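Local coordinates for protein digeranylgeranylglycerophospholipid reductase (Sulfolobus acidocaldarius, PDB 4OPD) that reduces the double bonds of the geranylgeranyl chains of archaeal membrane lipids with the help of a bound FAD, at residues A[7-12]-A[30-35]; A[271-276]-A[290-295]. All blocks are in the same frame, centred on the assembly; numbering follows the deposited sequence.

How the interactions relate
Interaction 1 and interaction 2 serve different regions of the same dinucleotide cofactor. Residues 7-12 and 30-35 form the parallel strand pair at the adenine end, where Ile12 touches the base. Residues 271-276 and 290-295 are two buried loops nearer the centre of the chain. There the side chain of Val294 comes within about 4 Å of the cofactor (nearest atoms), and Asn295 bonds the oxygen of a bound geranylgeranyl group. The two contacts do not touch: their centres are about 24 Å apart and their nearest atoms about 7 Å. The cofactor links them in space, with Asp36 next to interaction 1 and Asp289 next to interaction 2 both hydrogen-bonded to it.

Interaction 1. Residues A[7-12]-A[30-35]; sequences YDVLII and LKILLV. With FDA (dihydroflavine-adenine dinucleotide), chain C.
Residues 7-12 and 30-35 carry two neighbouring parallel strands, 9-12 and 32-35, of the Rossmann-type FAD-binding fold. These belong to a beta-alpha-beta unit whose crossover is helix 16-25. Their axes come within 4.7 Å. Leu33 N donates to Val9 O, and Ile11 N to Leu33 O at 2.8 Å. Val35 N then bonds Ile11 O. At the start of the pair, Lys31 O accepts from both Asp8 N and Val9 N; the first donor lies in its carbonyl plane, the second is tilted from it. Asp8 answers with its side chain: Lys31 N reaches Asp8 OD2 on the anti side of the carboxylate, somewhat out of its plane, at 2.8 Å, in a nearly straight bond (175°).

The Tyr7 ring is clamped on both faces. Lys31 CE lies over one face, 3.8 Å from the ring centroid, and Leu33 CB over the other, both toward the rim. The Lys31 chain, with CG anti to its own N (chi1 -170°) and extended as far as CE, crosses the ring obliquely, CG passing Tyr7 CD2 and CE reaching the face. The Tyr7 hydroxyl is held by Glu116. With an alanine here, Lys31 and Leu33 would probably lose the ring they pack on, and Glu116 its phenol partner.

On the face of Val9, Ile11, Ile32 and Leu34, Ile11 divides its branches. Its CD1 meets Ile32 CG2, while Ile11 CG2 meets Leu34 CD1 at 3.7 Å. Helix 302-322 covers Val9. On the other face, Leu10 and Leu33 lie side by side, pointing the same way, and strand 132-140 packs on both. The strands end at the cofactor, where Ile12 CG2 comes within 3.4 Å of adenine N1A.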
loop_
_atom_site.group_PDB
_atom_site.type_symbol
_atom_site.label_atom_id
_atom_site.label_comp_id
_atom_site.label_asym_id
_atom_site.label_seq_id
_atom_site.Cartn_x
_atom_site.Cartn_y
_atom_site.Cartn_z
ATOM N N TYR A 7 21.861 -12.165 -15.530
ATOM C CA TYR A 7 21.841 -11.544 -14.209
ATOM C C TYR A 7 21.343 -12.521 -13.149
ATOM O O TYR A 7 20.662 -13.499 -13.456
ATOM C CB TYR A 7 20.959 -10.284 -14.210
ATOM C CG TYR A 7 21.598 -9.101 -14.898
ATOM C CD1 TYR A 7 21.613 -9.002 -16.283
ATOM C CD2 TYR A 7 22.191 -8.079 -14.160
ATOM C CE1 TYR A 7 22.210 -7.913 -16.915
ATOM C CE2 TYR A 7 22.795 -6.992 -14.788
ATOM C CZ TYR A 7 22.797 -6.914 -16.161
ATOM O OH TYR A 7 23.398 -5.834 -16.785
ATOM N N ASP A 8 21.680 -12.254 -11.893
ATOM C CA ASP A 8 21.156 -13.064 -10.816
ATOM C C ASP A 8 19.713 -12.661 -10.558
ATOM O O ASP A 8 18.822 -13.501 -10.499
ATOM C CB ASP A 8 22.007 -12.912 -9.557
ATOM C CG ASP A 8 23.381 -13.527 -9.719
ATOM O OD1 ASP A 8 23.469 -14.625 -10.316
ATOM O OD2 ASP A 8 24.371 -12.915 -9.272
ATOM N N VAL A 9 19.488 -11.359 -10.435
ATOM C CA VAL A 9 18.167 -10.841 -10.119
ATOM C C VAL A 9 17.798 -9.685 -11.059
ATOM O O VAL A 9 18.634 -8.829 -11.340
ATOM C CB VAL A 9 18.117 -10.354 -8.654
ATOM C CG1 VAL A 9 16.760 -9.720 -8.326
ATOM C CG2 VAL A 9 18.437 -11.508 -7.699
ATOM N N LEU A 10 16.557 -9.676 -11.539
ATOM C CA LEU A 10 16.011 -8.559 -12.301
ATOM C C LEU A 10 14.870 -7.915 -11.527
ATOM O O LEU A 10 13.869 -8.579 -11.227
ATOM C CB LEU A 10 15.516 -9.019 -13.677
ATOM C CG LEU A 10 14.723 -7.968 -14.470
ATOM C CD1 LEU A 10 15.598 -6.757 -14.813
ATOM C CD2 LEU A 10 14.139 -8.576 -15.742
ATOM N N ILE A 11 15.001 -6.627 -11.212
ATOM C CA ILE A 11 13.939 -5.944 -10.484
ATOM C C ILE A 11 13.194 -5.044 -11.456
ATOM O O ILE A 11 13.800 -4.181 -12.105
ATOM C CB ILE A 11 14.496 -5.120 -9.301
ATOM C CG1 ILE A 11 15.300 -6.032 -8.373
ATOM C CG2 ILE A 11 13.353 -4.407 -8.535
ATOM C CD1 ILE A 11 16.146 -5.306 -7.342
ATOM N N ILE A 12 11.886 -5.243 -11.581
ATOM C CA ILE A 12 11.118 -4.465 -12.543
ATOM C C ILE A 12 10.286 -3.426 -11.807
ATOM O O ILE A 12 9.315 -3.762 -11.126
ATOM C CB ILE A 12 10.189 -5.343 -13.392
ATOM C CG1 ILE A 12 10.958 -6.518 -14.009
ATOM C CG2 ILE A 12 9.507 -4.498 -14.464
ATOM C CD1 ILE A 12 10.067 -7.489 -14.764
ATOM N N LEU A 30 25.874 -10.008 -5.583
ATOM C CA LEU A 30 24.964 -10.504 -6.610
ATOM C C LEU A 30 24.982 -9.580 -7.826
ATOM O O LEU A 30 25.289 -8.383 -7.715
ATOM C CB LEU A 30 23.533 -10.637 -6.062
ATOM C CG LEU A 30 23.276 -11.738 -5.026
ATOM C CD1 LEU A 30 21.954 -11.500 -4.299
ATOM C CD2 LEU A 30 23.311 -13.134 -5.665
ATOM N N LYS A 31 24.683 -10.134 -8.999
ATOM C CA LYS A 31 24.569 -9.305 -10.197
ATOM C C LYS A 31 23.110 -8.915 -10.408
ATOM O O LYS A 31 22.296 -9.731 -10.824
ATOM C CB LYS A 31 25.120 -10.025 -11.433
ATOM C CG LYS A 31 25.232 -9.093 -12.639
ATOM C CD LYS A 31 25.754 -9.814 -13.884
ATOM C CE LYS A 31 25.873 -8.854 -15.063
ATOM N NZ LYS A 31 26.724 -7.651 -14.754
ATOM N N ILE A 32 22.787 -7.662 -10.097
ATOM C CA ILE A 32 21.404 -7.205 -10.029
ATOM C C ILE A 32 21.149 -6.072 -11.002
ATOM O O ILE A 32 21.915 -5.112 -11.060
ATOM C CB ILE A 32 21.042 -6.713 -8.610
ATOM C CG1 ILE A 32 21.347 -7.786 -7.565
ATOM C CG2 ILE A 32 19.572 -6.222 -8.532
ATOM C CD1 ILE A 32 21.423 -7.231 -6.174
ATOM N N LEU A 33 20.058 -6.180 -11.752
ATOM C CA LEU A 33 19.621 -5.099 -12.625
ATOM C C LEU A 33 18.246 -4.626 -12.206
ATOM O O LEU A 33 17.343 -5.439 -12.038
ATOM C CB LEU A 33 19.579 -5.553 -14.081
ATOM C CG LEU A 33 19.015 -4.544 -15.083
ATOM C CD1 LEU A 33 19.879 -3.270 -15.157
ATOM C CD2 LEU A 33 18.880 -5.179 -16.469
ATOM N N LEU A 34 18.083 -3.318 -12.036
ATOM C CA LEU A 34 16.754 -2.750 -11.810
ATOM C C LEU A 34 16.420 -1.877 -12.999
ATOM O O LEU A 34 17.278 -1.137 -13.480
ATOM C CB LEU A 34 16.695 -1.942 -10.513
ATOM C CG LEU A 34 15.347 -1.293 -10.165
ATOM C CD1 LEU A 34 15.175 -1.236 -8.657
ATOM C CD2 LEU A 34 15.218 0.136 -10.768
ATOM N N VAL A 35 15.185 -1.969 -13.473
ATOM C CA VAL A 35 14.744 -1.145 -14.589
ATOM C C VAL A 35 13.507 -0.353 -14.204
ATOM O O VAL A 35 12.702 -0.803 -13.382
ATOM C CB VAL A 35 14.431 -1.986 -15.859
ATOM C CG1 VAL A 35 15.676 -2.698 -16.369
ATOM C CG2 VAL A 35 13.291 -2.954 -15.612
HETATM P PA FDA C . 4.979 2.604 -7.658
HETATM O O1A FDA C . 3.836 2.722 -8.580
HETATM O O2A FDA C . 5.345 3.803 -6.776
HETATM O O5B FDA C . 6.232 2.269 -8.559
HETATM C C5B FDA C . 6.079 1.367 -9.673
HETATM C C4B FDA C . 7.200 1.651 -10.648
HETATM O O4B FDA C . 7.252 0.603 -11.636
HETATM C C3B FDA C . 7.078 2.974 -11.414
HETATM O O3B FDA C . 8.234 3.771 -11.170
HETATM C C2B FDA C . 6.884 2.542 -12.879
HETATM O O2B FDA C . 7.556 3.412 -13.787
HETATM C C1B FDA C . 7.546 1.171 -12.894
HETATM N N9A FDA C . 7.077 0.229 -13.904
HETATM C C8A FDA C . 5.791 -0.213 -14.093
HETATM N N7A FDA C . 5.670 -1.119 -15.036
HETATM C C5A FDA C . 6.966 -1.275 -15.511
HETATM C C6A FDA C . 7.516 -2.094 -16.515
HETATM N N6A FDA C . 6.806 -2.976 -17.228
HETATM N N1A FDA C . 8.849 -2.010 -16.729
HETATM C C2A FDA C . 9.567 -1.150 -16.004
HETATM N N3A FDA C . 9.165 -0.349 -15.016
HETATM C C4A FDA C . 7.844 -0.457 -14.817
HETATM N N1 FDA C . 1.052 5.520 0.803
HETATM C C2 FDA C . 1.594 5.945 1.991
HETATM O O2 FDA C . 2.277 5.204 2.690
HETATM N N3 FDA C . 1.363 7.250 2.343
HETATM C C4 FDA C . 0.527 8.146 1.710
HETATM O O4 FDA C . 0.554 9.337 2.014
HETATM C C4X FDA C . -0.147 7.595 0.608
HETATM N N5 FDA C . -1.027 8.367 -0.063
HETATM C C5X FDA C . -1.415 8.038 -1.347
HETATM C C6 FDA C . -2.066 8.958 -2.157
HETATM C C7 FDA C . -2.422 8.654 -3.461
HETATM C C7M FDA C . -3.074 9.707 -4.317
HETATM C C8 FDA C . -2.151 7.375 -3.970
HETATM C C8M FDA C . -2.492 7.034 -5.395
HETATM C C9 FDA C . -1.499 6.441 -3.161
HETATM C C9A FDA C . -1.121 6.766 -1.860
HETATM N N10 FDA C . -0.428 5.865 -1.022
HETATM C C10 FDA C . 0.169 6.331 0.134
HETATM C "C1'" FDA C . -0.033 4.522 -1.509
HETATM C "C2'" FDA C . 1.439 4.519 -1.945
HETATM O "O2'" FDA C . 1.754 5.695 -2.696
HETATM C "C3'" FDA C . 1.748 3.272 -2.775
HETATM O "O3'" FDA C . 1.307 2.142 -2.040
HETATM C "C4'" FDA C . 3.247 3.056 -3.036
HETATM O "O4'" FDA C . 3.883 4.233 -3.536
HETATM C "C5'" FDA C . 3.512 1.884 -3.958
HETATM O "O5'" FDA C . 4.916 1.817 -4.295
HETATM P P FDA C . 5.402 0.792 -5.405
HETATM O O1P FDA C . 6.877 0.835 -5.498
HETATM O O2P FDA C . 4.809 -0.597 -5.167
HETATM O O3P FDA C . 4.714 1.316 -6.729
#

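Interaction 2. Residues A[271-276]-A[290-295]; sequences PTRRPL and SGFTVN. With GRG (geranylgeranyl diphosphate), chain F.
Phe292 fills the contact between two buried loops, 271-276 and 290-295, beside the FAD site of this geranylgeranyl reductase. The first follows strand 261-271; the second leads toward helix 302-322. Arg273 lays its guanidinium obliquely against the ring, the planes 40° apart. Phe292 CD2 sits 3.4 Å above the guanidinium plane, toward its rim. Pro271 CB meets Phe292 CD1 at 3.8 Å, and Leu276 CD2 meets Phe292 CE2 at 3.7 Å. The Pro275 backbone comes up at the ring edge.

One direct backbone bond joins the loops: Leu276 N donates to Gly291 O, nearly straight (170°) but from above the carbonyl plane. Water 1 adds a bridge, accepting from Arg273 N and able to donate to Val294 O. Val294 also turns toward Pro271, its CG2 against the CG of the proline ring, and its CB comes within 3.1 Å of Pro271 O.

A second shell fixes the Arg273 head group. The chain bends at chi3 (-80°), bringing the guanidinium back over its own loop. NE then bonds Arg274 O at 2.7 Å, in the guanidinium plane, and NH1 bonds Pro275 O from above that carbonyl. NH1 is also salt-bridged to Glu176. Arg274 CZ lies over the centre of the Arg273 guanidinium, on the face away from Phe292, and the Arg274 charge is met by Asp349.

The end of 290-295 reaches the lipid site. Asn295 OD1 accepts from the backbone N of Val297 and His298, orienting the amide. Asn295 ND2 is hydrogen-bonded to Tyr341, which, like His298, binds the lipid, and donates to O1 of the bound geranylgeranyl group at 2.9 Å.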
loop_
_atom_site.group_PDB
_atom_site.type_symbol
_atom_site.label_atom_id
_atom_site.label_comp_id
_atom_site.label_asym_id
_atom_site.label_seq_id
_atom_site.Cartn_x
_atom_site.Cartn_y
_atom_site.Cartn_z
ATOM N N PRO A 271 -4.560 -0.153 -4.444
ATOM C CA PRO A 271 -5.230 -1.353 -3.926
ATOM C C PRO A 271 -5.584 -1.208 -2.444
ATOM O O PRO A 271 -4.855 -0.534 -1.713
ATOM C CB PRO A 271 -4.192 -2.461 -4.139
ATOM C CG PRO A 271 -2.899 -1.783 -4.257
ATOM C CD PRO A 271 -3.182 -0.429 -4.876
ATOM N N THR A 272 -6.696 -1.796 -2.017
ATOM C CA THR A 272 -7.116 -1.707 -0.613
ATOM C C THR A 272 -7.610 -3.062 -0.129
ATOM O O THR A 272 -8.731 -3.180 0.377
ATOM C CB THR A 272 -8.241 -0.687 -0.393
ATOM O OG1 THR A 272 -9.412 -1.102 -1.114
ATOM C CG2 THR A 272 -7.804 0.711 -0.840
ATOM N N ARG A 273 -6.765 -4.073 -0.270
ATOM C CA ARG A 273 -7.142 -5.430 0.118
ATOM C C ARG A 273 -5.973 -6.195 0.712
ATOM O O ARG A 273 -4.840 -5.704 0.751
ATOM C CB ARG A 273 -7.682 -6.197 -1.092
ATOM C CG ARG A 273 -6.788 -6.132 -2.326
ATOM C CD ARG A 273 -7.058 -7.355 -3.224
ATOM N NE ARG A 273 -6.358 -8.538 -2.731
ATOM C CZ ARG A 273 -6.392 -9.733 -3.328
ATOM N NH1 ARG A 273 -5.694 -10.753 -2.835
ATOM N NH2 ARG A 273 -7.129 -9.910 -4.415
ATOM N N ARG A 274 -6.262 -7.407 1.172
ATOM C CA ARG A 274 -5.238 -8.355 1.589
ATOM C C ARG A 274 -4.246 -8.534 0.444
ATOM O O ARG A 274 -4.591 -8.280 -0.714
ATOM C CB ARG A 274 -5.891 -9.694 1.968
ATOM C CG ARG A 274 -6.527 -10.389 0.751
ATOM C CD ARG A 274 -7.826 -11.127 1.110
ATOM N NE ARG A 274 -8.490 -11.657 -0.080
ATOM C CZ ARG A 274 -9.270 -10.950 -0.895
ATOM N NH1 ARG A 274 -9.506 -9.662 -0.664
ATOM N NH2 ARG A 274 -9.825 -11.538 -1.950
ATOM N N PRO A 275 -3.010 -8.966 0.748
ATOM C CA PRO A 275 -2.035 -9.106 -0.343
ATOM C C PRO A 275 -2.376 -10.239 -1.315
ATOM O O PRO A 275 -3.304 -11.021 -1.052
ATOM C CB PRO A 275 -0.717 -9.411 0.392
ATOM C CG PRO A 275 -1.111 -9.896 1.757
ATOM C CD PRO A 275 -2.409 -9.205 2.078
ATOM N N LEU A 276 -1.635 -10.312 -2.420
ATOM C CA LEU A 276 -1.667 -11.485 -3.294
ATOM C C LEU A 276 -1.651 -12.732 -2.449
ATOM O O LEU A 276 -0.848 -12.831 -1.529
ATOM C CB LEU A 276 -0.460 -11.517 -4.232
ATOM C CG LEU A 276 -0.468 -10.850 -5.601
ATOM C CD1 LEU A 276 0.771 -11.320 -6.371
ATOM C CD2 LEU A 276 -1.742 -11.135 -6.369
ATOM N N SER A 290 1.825 -3.851 -6.778
ATOM C CA SER A 290 1.624 -5.006 -7.658
ATOM C C SER A 290 1.203 -6.242 -6.873
ATOM O O SER A 290 0.437 -7.075 -7.367
ATOM C CB SER A 290 2.895 -5.300 -8.455
ATOM O OG SER A 290 2.678 -6.388 -9.354
ATOM N N GLY A 291 1.706 -6.367 -5.646
ATOM C CA GLY A 291 1.339 -7.492 -4.802
ATOM C C GLY A 291 0.253 -7.146 -3.785
ATOM O O GLY A 291 0.031 -7.894 -2.836
ATOM N N PHE A 292 -0.411 -6.012 -3.990
ATOM C CA PHE A 292 -1.481 -5.525 -3.093
ATOM C C PHE A 292 -1.047 -5.395 -1.630
ATOM O O PHE A 292 -1.729 -5.903 -0.736
ATOM C CB PHE A 292 -2.719 -6.439 -3.151
ATOM C CG PHE A 292 -3.177 -6.760 -4.543
ATOM C CD1 PHE A 292 -3.094 -5.815 -5.556
ATOM C CD2 PHE A 292 -3.693 -8.021 -4.838
ATOM C CE1 PHE A 292 -3.526 -6.098 -6.831
ATOM C CE2 PHE A 292 -4.114 -8.323 -6.124
ATOM C CZ PHE A 292 -4.034 -7.358 -7.120
ATOM N N THR A 293 0.054 -4.686 -1.387
ATOM C CA THR A 293 0.583 -4.553 -0.038
ATOM C C THR A 293 0.011 -3.366 0.768
ATOM O O THR A 293 0.402 -3.156 1.906
ATOM C CB THR A 293 2.115 -4.441 -0.067
ATOM O OG1 THR A 293 2.515 -3.489 -1.059
ATOM C CG2 THR A 293 2.725 -5.791 -0.419
ATOM N N VAL A 294 -0.947 -2.640 0.207
ATOM C CA VAL A 294 -1.437 -1.417 0.838
ATOM C C VAL A 294 -2.379 -1.726 1.996
ATOM O O VAL A 294 -3.188 -2.630 1.899
ATOM C CB VAL A 294 -2.157 -0.539 -0.181
ATOM C CG1 VAL A 294 -2.693 0.717 0.453
ATOM C CG2 VAL A 294 -1.209 -0.197 -1.320
ATOM N N ASN A 295 -2.250 -0.967 3.082
ATOM C CA ASN A 295 -3.160 -1.042 4.233
ATOM C C ASN A 295 -4.609 -0.784 3.803
ATOM O O ASN A 295 -4.933 0.318 3.358
ATOM C CB ASN A 295 -2.713 -0.019 5.282
ATOM C CG ASN A 295 -3.501 -0.118 6.571
ATOM O OD1 ASN A 295 -4.719 0.017 6.577
ATOM N ND2 ASN A 295 -2.804 -0.374 7.667
HETATM C C20 GRG F . -15.169 5.222 14.507
HETATM C C19 GRG F . -17.549 4.935 13.453
HETATM C C18 GRG F . -16.400 4.379 14.267
HETATM C C17 GRG F . -16.468 3.142 14.790
HETATM C C16 GRG F . -15.333 2.585 15.625
HETATM C C14 GRG F . -14.440 -0.630 16.945
HETATM C C13 GRG F . -14.062 0.418 15.923
HETATM C C15 GRG F . -15.143 1.168 15.179
HETATM C C12 GRG F . -12.768 0.657 15.623
HETATM C C11 GRG F . -11.634 -0.103 16.276
HETATM C C9 GRG F . -11.324 -1.289 15.370
HETATM C C8 GRG F . -10.090 -1.021 14.521
HETATM C C10 GRG F . -9.464 -2.194 13.797
HETATM C C7 GRG F . -9.560 0.222 14.412
HETATM C C6 GRG F . -8.288 0.557 13.639
HETATM C C5 GRG F . -8.398 0.667 12.148
HETATM C C3 GRG F . -7.089 1.249 11.653
HETATM C C4 GRG F . -6.763 2.693 11.952
HETATM C C2 GRG F . -6.214 0.506 10.942
HETATM C C1 GRG F . -4.925 1.134 10.435
HETATM O O1 GRG F . -3.890 0.183 10.316
HETATM O O HOH W 1 -3.792 -3.649 -0.851
#